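Local coordinates for surface protein VspA (Borrelia turicatae, PDB 2GA0) that probably serves as one of the antigenically distinct outer-membrane lipoproteins that the spirochaete switches to evade its host's immune response, at residues S24-H29 and A152-A157; D54-A59 and D118-D123. One frame throughout, in Å; residues are numbered along the deposited sequence.

Contact 1: S24-H29 and A152-A157; sequences SVKDVH and ALLTSA. With NI (nickel (II) ion), chain I.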
loop_
_atom_site.group_PDB
_atom_site.type_symbol
_atom_site.label_atom_id
_atom_site.label_comp_id
_atom_site.label_asym_id
_atom_site.label_seq_id
_atom_site.Cartn_x
_atom_site.Cartn_y
_atom_site.Cartn_z
ATOM N N SER A 24 2.589 -11.045 5.468
ATOM C CA SER A 24 3.091 -9.880 6.174
ATOM C C SER A 24 4.167 -9.147 5.407
ATOM O O SER A 24 4.130 -7.924 5.313
ATOM C CB SER A 24 3.623 -10.264 7.523
ATOM O OG SER A 24 2.615 -10.954 8.199
ATOM N N VAL A 25 5.127 -9.872 4.851
ATOM C CA VAL A 25 6.199 -9.220 4.116
ATOM C C VAL A 25 5.660 -8.469 2.896
ATOM O O VAL A 25 5.940 -7.274 2.707
ATOM C CB VAL A 25 7.305 -10.215 3.758
ATOM C CG1 VAL A 25 8.367 -9.570 2.842
ATOM C CG2 VAL A 25 7.950 -10.735 5.044
ATOM N N LYS A 26 4.878 -9.181 2.090
ATOM C CA LYS A 26 4.224 -8.583 0.945
ATOM C C LYS A 26 3.432 -7.315 1.280
ATOM O O LYS A 26 3.481 -6.353 0.518
ATOM C CB LYS A 26 3.340 -9.596 0.240
ATOM C CG LYS A 26 3.445 -9.506 -1.297
ATOM C CD LYS A 26 3.125 -8.092 -1.878
ATOM C CE LYS A 26 2.829 -8.079 -3.423
ATOM N NZ LYS A 26 3.954 -8.547 -4.317
ATOM N N ASP A 27 2.725 -7.307 2.413
ATOM C CA ASP A 27 1.980 -6.120 2.803
ATOM C C ASP A 27 2.928 -4.944 3.073
ATOM O O ASP A 27 2.699 -3.841 2.617
ATOM C CB ASP A 27 1.001 -6.442 3.928
ATOM C CG ASP A 27 0.492 -5.215 4.630
ATOM O OD1 ASP A 27 1.024 -4.901 5.728
ATOM O OD2 ASP A 27 -0.435 -4.484 4.194
ATOM N N VAL A 28 4.049 -5.189 3.718
ATOM C CA VAL A 28 5.088 -4.160 3.859
ATOM C C VAL A 28 5.664 -3.737 2.498
ATOM O O VAL A 28 5.822 -2.572 2.241
ATOM C CB VAL A 28 6.236 -4.613 4.845
ATOM C CG1 VAL A 28 7.236 -3.553 5.070
ATOM C CG2 VAL A 28 5.670 -5.004 6.149
ATOM N N HIS A 29 5.964 -4.644 1.589
ATOM C CA HIS A 29 6.534 -4.180 0.318
ATOM C C HIS A 29 5.549 -3.290 -0.443
ATOM O O HIS A 29 5.959 -2.305 -1.083
ATOM C CB HIS A 29 7.064 -5.319 -0.559
ATOM C CG HIS A 29 7.723 -4.870 -1.839
ATOM N ND1 HIS A 29 7.035 -4.770 -3.035
ATOM C CD2 HIS A 29 9.016 -4.560 -2.125
ATOM C CE1 HIS A 29 7.872 -4.391 -3.989
ATOM N NE2 HIS A 29 9.080 -4.241 -3.467
ATOM N N ALA A 152 14.704 -7.386 -0.654
ATOM C CA ALA A 152 15.487 -8.566 -0.239
ATOM C C ALA A 152 14.664 -9.469 0.672
ATOM O O ALA A 152 14.656 -10.672 0.476
ATOM C CB ALA A 152 16.792 -8.166 0.425
ATOM N N LEU A 153 13.956 -8.882 1.633
ATOM C CA LEU A 153 13.126 -9.637 2.554
ATOM C C LEU A 153 12.052 -10.400 1.793
ATOM O O LEU A 153 11.833 -11.594 2.039
ATOM C CB LEU A 153 12.484 -8.724 3.609
ATOM C CG LEU A 153 11.715 -9.471 4.699
ATOM C CD1 LEU A 153 12.641 -10.470 5.402
ATOM C CD2 LEU A 153 10.993 -8.562 5.698
ATOM N N LEU A 154 11.405 -9.707 0.855
ATOM C CA LEU A 154 10.336 -10.283 0.056
ATOM C C LEU A 154 10.847 -11.433 -0.790
ATOM O O LEU A 154 10.200 -12.456 -0.897
ATOM C CB LEU A 154 9.639 -9.211 -0.798
ATOM C CG LEU A 154 8.431 -9.710 -1.606
ATOM C CD1 LEU A 154 7.264 -10.015 -0.681
ATOM C CD2 LEU A 154 8.010 -8.746 -2.686
ATOM N N THR A 155 12.012 -11.268 -1.393
ATOM C CA THR A 155 12.604 -12.323 -2.195
ATOM C C THR A 155 12.767 -13.571 -1.313
ATOM O O THR A 155 12.409 -14.680 -1.718
ATOM C CB THR A 155 13.963 -11.831 -2.777
ATOM O OG1 THR A 155 13.763 -10.623 -3.531
ATOM C CG2 THR A 155 14.539 -12.783 -3.815
ATOM N N SER A 156 13.264 -13.369 -0.093
ATOM C CA SER A 156 13.512 -14.469 0.819
ATOM C C SER A 156 12.234 -15.158 1.209
ATOM O O SER A 156 12.182 -16.385 1.303
ATOM C CB SER A 156 14.142 -13.941 2.091
ATOM O OG SER A 156 15.536 -13.933 1.976
ATOM N N ALA A 157 11.219 -14.343 1.473
ATOM C CA ALA A 157 9.976 -14.818 2.029
ATOM C C ALA A 157 9.291 -15.638 0.986
ATOM O O ALA A 157 8.755 -16.693 1.288
ATOM C CB ALA A 157 9.115 -13.660 2.440
HETATM NI NI NI I . 10.474 -3.095 -4.482
HETATM O O HOH W 1 9.968 -4.577 -6.018
#

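Contact 2: D54-A59 and D118-D123; sequences DADKNA and DVKDAD. With NI (nickel (II) ion), chain J.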
loop_
_atom_site.group_PDB
_atom_site.type_symbol
_atom_site.label_atom_id
_atom_site.label_comp_id
_atom_site.label_asym_id
_atom_site.label_seq_id
_atom_site.Cartn_x
_atom_site.Cartn_y
_atom_site.Cartn_z
ATOM N N ASP A 54 -0.193 21.435 -10.785
ATOM C CA ASP A 54 -0.489 22.552 -9.939
ATOM C C ASP A 54 0.622 22.572 -8.895
ATOM O O ASP A 54 0.514 22.008 -7.799
ATOM C CB ASP A 54 -1.906 22.424 -9.353
ATOM C CG ASP A 54 -2.251 23.534 -8.353
ATOM O OD1 ASP A 54 -2.850 23.217 -7.330
ATOM O OD2 ASP A 54 -1.999 24.743 -8.499
ATOM N N ALA A 55 1.716 23.210 -9.273
ATOM C CA ALA A 55 2.960 23.188 -8.517
ATOM C C ALA A 55 2.851 23.412 -7.008
ATOM O O ALA A 55 2.042 24.225 -6.525
ATOM C CB ALA A 55 3.895 24.243 -9.093
ATOM N N ASP A 56 3.715 22.710 -6.277
ATOM C CA ASP A 56 4.067 23.121 -4.923
ATOM C C ASP A 56 2.984 22.759 -3.912
ATOM O O ASP A 56 2.140 21.893 -4.199
ATOM C CB ASP A 56 4.387 24.616 -4.918
ATOM C CG ASP A 56 5.555 24.939 -5.794
ATOM O OD1 ASP A 56 6.376 24.030 -6.080
ATOM O OD2 ASP A 56 5.750 26.065 -6.271
ATOM N N LYS A 57 3.019 23.410 -2.737
ATOM C CA LYS A 57 2.066 23.152 -1.655
ATOM C C LYS A 57 1.986 21.646 -1.340
ATOM O O LYS A 57 0.892 21.080 -1.286
ATOM C CB LYS A 57 0.672 23.687 -2.007
ATOM C CG LYS A 57 0.517 25.238 -1.961
ATOM C CD LYS A 57 0.506 25.882 -3.394
ATOM C CE LYS A 57 -0.901 25.829 -4.097
ATOM N NZ LYS A 57 -0.961 25.440 -5.575
ATOM N N ASN A 58 3.136 21.006 -1.130
ATOM C CA ASN A 58 3.212 19.560 -1.003
ATOM C C ASN A 58 3.305 18.997 0.400
ATOM O O ASN A 58 3.354 17.790 0.571
ATOM C CB ASN A 58 4.432 19.058 -1.781
ATOM C CG ASN A 58 4.249 19.167 -3.250
ATOM O OD1 ASN A 58 3.335 18.550 -3.804
ATOM N ND2 ASN A 58 5.078 19.988 -3.902
ATOM N N ALA A 59 3.374 19.847 1.409
ATOM C CA ALA A 59 3.588 19.387 2.782
ATOM C C ALA A 59 2.720 18.183 3.195
ATOM O O ALA A 59 3.213 17.192 3.704
ATOM C CB ALA A 59 3.381 20.529 3.759
ATOM N N ASP A 118 4.626 25.979 2.208
ATOM C CA ASP A 118 4.701 25.730 0.799
ATOM C C ASP A 118 5.955 24.935 0.412
ATOM O O ASP A 118 7.012 25.500 0.042
ATOM C CB ASP A 118 4.554 27.036 0.063
ATOM C CG ASP A 118 4.216 26.826 -1.355
ATOM O OD1 ASP A 118 3.922 27.826 -2.061
ATOM O OD2 ASP A 118 4.228 25.666 -1.837
ATOM N N VAL A 119 5.839 23.613 0.517
ATOM C CA VAL A 119 6.920 22.740 0.113
ATOM C C VAL A 119 6.921 22.626 -1.404
ATOM O O VAL A 119 5.979 22.069 -1.982
ATOM C CB VAL A 119 6.779 21.348 0.772
ATOM C CG1 VAL A 119 8.124 20.605 0.770
ATOM C CG2 VAL A 119 6.298 21.491 2.177
ATOM N N LYS A 120 7.957 23.160 -2.043
ATOM C CA LYS A 120 8.044 23.110 -3.510
ATOM C C LYS A 120 8.315 21.692 -4.025
ATOM O O LYS A 120 8.859 20.842 -3.322
ATOM C CB LYS A 120 9.029 24.172 -4.027
ATOM C CG LYS A 120 8.573 25.580 -3.685
ATOM C CD LYS A 120 9.597 26.607 -4.034
ATOM C CE LYS A 120 8.994 27.678 -4.957
ATOM N NZ LYS A 120 8.474 27.159 -6.303
ATOM N N ASP A 121 7.901 21.439 -5.251
ATOM C CA ASP A 121 8.107 20.141 -5.887
ATOM C C ASP A 121 9.507 19.575 -5.679
ATOM O O ASP A 121 9.632 18.461 -5.210
ATOM C CB ASP A 121 7.735 20.232 -7.359
ATOM C CG ASP A 121 6.300 20.639 -7.568
ATOM O OD1 ASP A 121 5.524 20.716 -6.586
ATOM O OD2 ASP A 121 5.873 20.929 -8.702
ATOM N N ALA A 122 10.550 20.349 -5.980
ATOM C CA ALA A 122 11.937 19.874 -5.871
ATOM C C ALA A 122 12.216 19.273 -4.482
ATOM O O ALA A 122 12.739 18.165 -4.344
ATOM C CB ALA A 122 12.911 20.980 -6.163
ATOM N N ASP A 123 11.843 20.013 -3.448
ATOM C CA ASP A 123 11.987 19.539 -2.077
ATOM C C ASP A 123 11.194 18.281 -1.788
ATOM O O ASP A 123 11.687 17.374 -1.101
ATOM C CB ASP A 123 11.508 20.601 -1.123
ATOM C CG ASP A 123 12.608 21.535 -0.706
ATOM O OD1 ASP A 123 13.661 21.534 -1.384
ATOM O OD2 ASP A 123 12.511 22.318 0.285
HETATM NI NI NI J . -1.699 26.279 -7.303
HETATM O O HOH W 2 2.901 22.936 1.640
#

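Contact 1: S24-H29 and A152-A157
Val25 and Leu154 meet in an apolar packing of two antiparallel helices, 8-40 and 140-166, within the helical bundle of VspA. The axes of the two segments come within 9.3 Å at a crossing angle of -151°, close enough for branched side chains to bridge the gap. Val25 points toward the opposing helix and divides its two methyls. CG1 rests on the backbone of Leu154, 3.5 Å from its CA, while CG2 reaches Leu153 CD2 at 3.8 Å and the small CB of Ala157 at 4.1 Å. Two methyls on a short stem let valine touch Leu153, Leu154 and Ala157 at once.

Leu154 works in return with both branches. Its CD1 lies against Val25 CG1 and, at 3.7 Å, against Lys26 CA, so the lysine contributes mainly backbone and the start of its aliphatic chain. The other methyl, CD2, sits over one face of the His29 ring, offset toward the rim, in a CH-pi contact 4.2 Å from the centroid. The His29 imidazole, whose chi1 of -177° sets CG opposite the backbone N, extends past this methyl and binds nickel through NE2 at 2.1 Å; a water and Asp151 also bind the ion.

Leu153 continues onto helix 87-109 through Ile93, Val28 packs on helix 59-79, and Asp27 hydrogen-bonds Thr30 of the second subunit.

Contact 2: D54-A59 and D118-D123
Asp56 and Asp121 exchange hydrogen bonds where the loop leading into helix 59-79 meets the start of helix 121-128. Asp56 N donates to Asp121 OD1 at 2.7 Å, on the syn side but tilted 32° out of the carboxylate plane, and Asp121 N returns a bond to Asp56 OD1 at 3.1 Å, on its anti side. Lys120, at the N-cap position, has no side-chain acceptor; it is Asp56, across the contact, that takes this first-turn N-H. Aspartate suits both places because its short carboxylate can accept a nearby backbone N-H. Asn58 ND2 also donates to Asp121 OD1, 2.8 Å away, at the anti lone pair and almost in the amide plane.

One remaining bond joins backbone to backbone, Asn58 N to Val119 O, on a lone pair in the carbonyl plane. Side chains make two more: Asn58 ND2, tilted from that plane, reaches the same oxygen, and Asp118 OD2 accepts Lys57 N at 2.7 Å, nearly along the C-O axis. A water accepts from Ala59 N and Val119 N.

Lys120 runs beside Asp56, its NZ in a salt bridge with Asp56 OD2 at 2.9 Å from above the carboxylate plane, which probably offsets the closeness of the two aspartates.

Bent at chi2, chi3 and chi4, Lys57 carries its NZ to nickel at 2.1 Å, beside Asp54 OD2; the bound amine is probably neutral.

The apolar part is small: Val119 CG2 touches Ala59 CB at 3.5 Å.

Asn58 OD1 also binds Gly43 N ahead of strand 44-47, while Lys60 of the second subunit bonds to the carbonyls of Asp54 and Asp56.

Overall arrangement
Contact 1 and contact 2 lie on opposite sides of the chain's centre, with their own centres 32 Å apart. Both are partly buried: of the touching residues, contact 1 has three buried and none exposed, contact 2 three buried and two exposed. Contact 1, nearer the middle of the bundle, joins long helices by apolar surfaces, without a hydrogen bond across them. At the bundle's end, contact 2 joins a loop to a helix start, where carboxylates, an amide and a water satisfy backbone groups. Along the chain it is nested within the loop closed by contact 1. Contact 1 supplies one nickel ligand, His29, with Asp151 just outside it; contact 2 supplies two, Asp54 and Lys57. Both reach the second subunit.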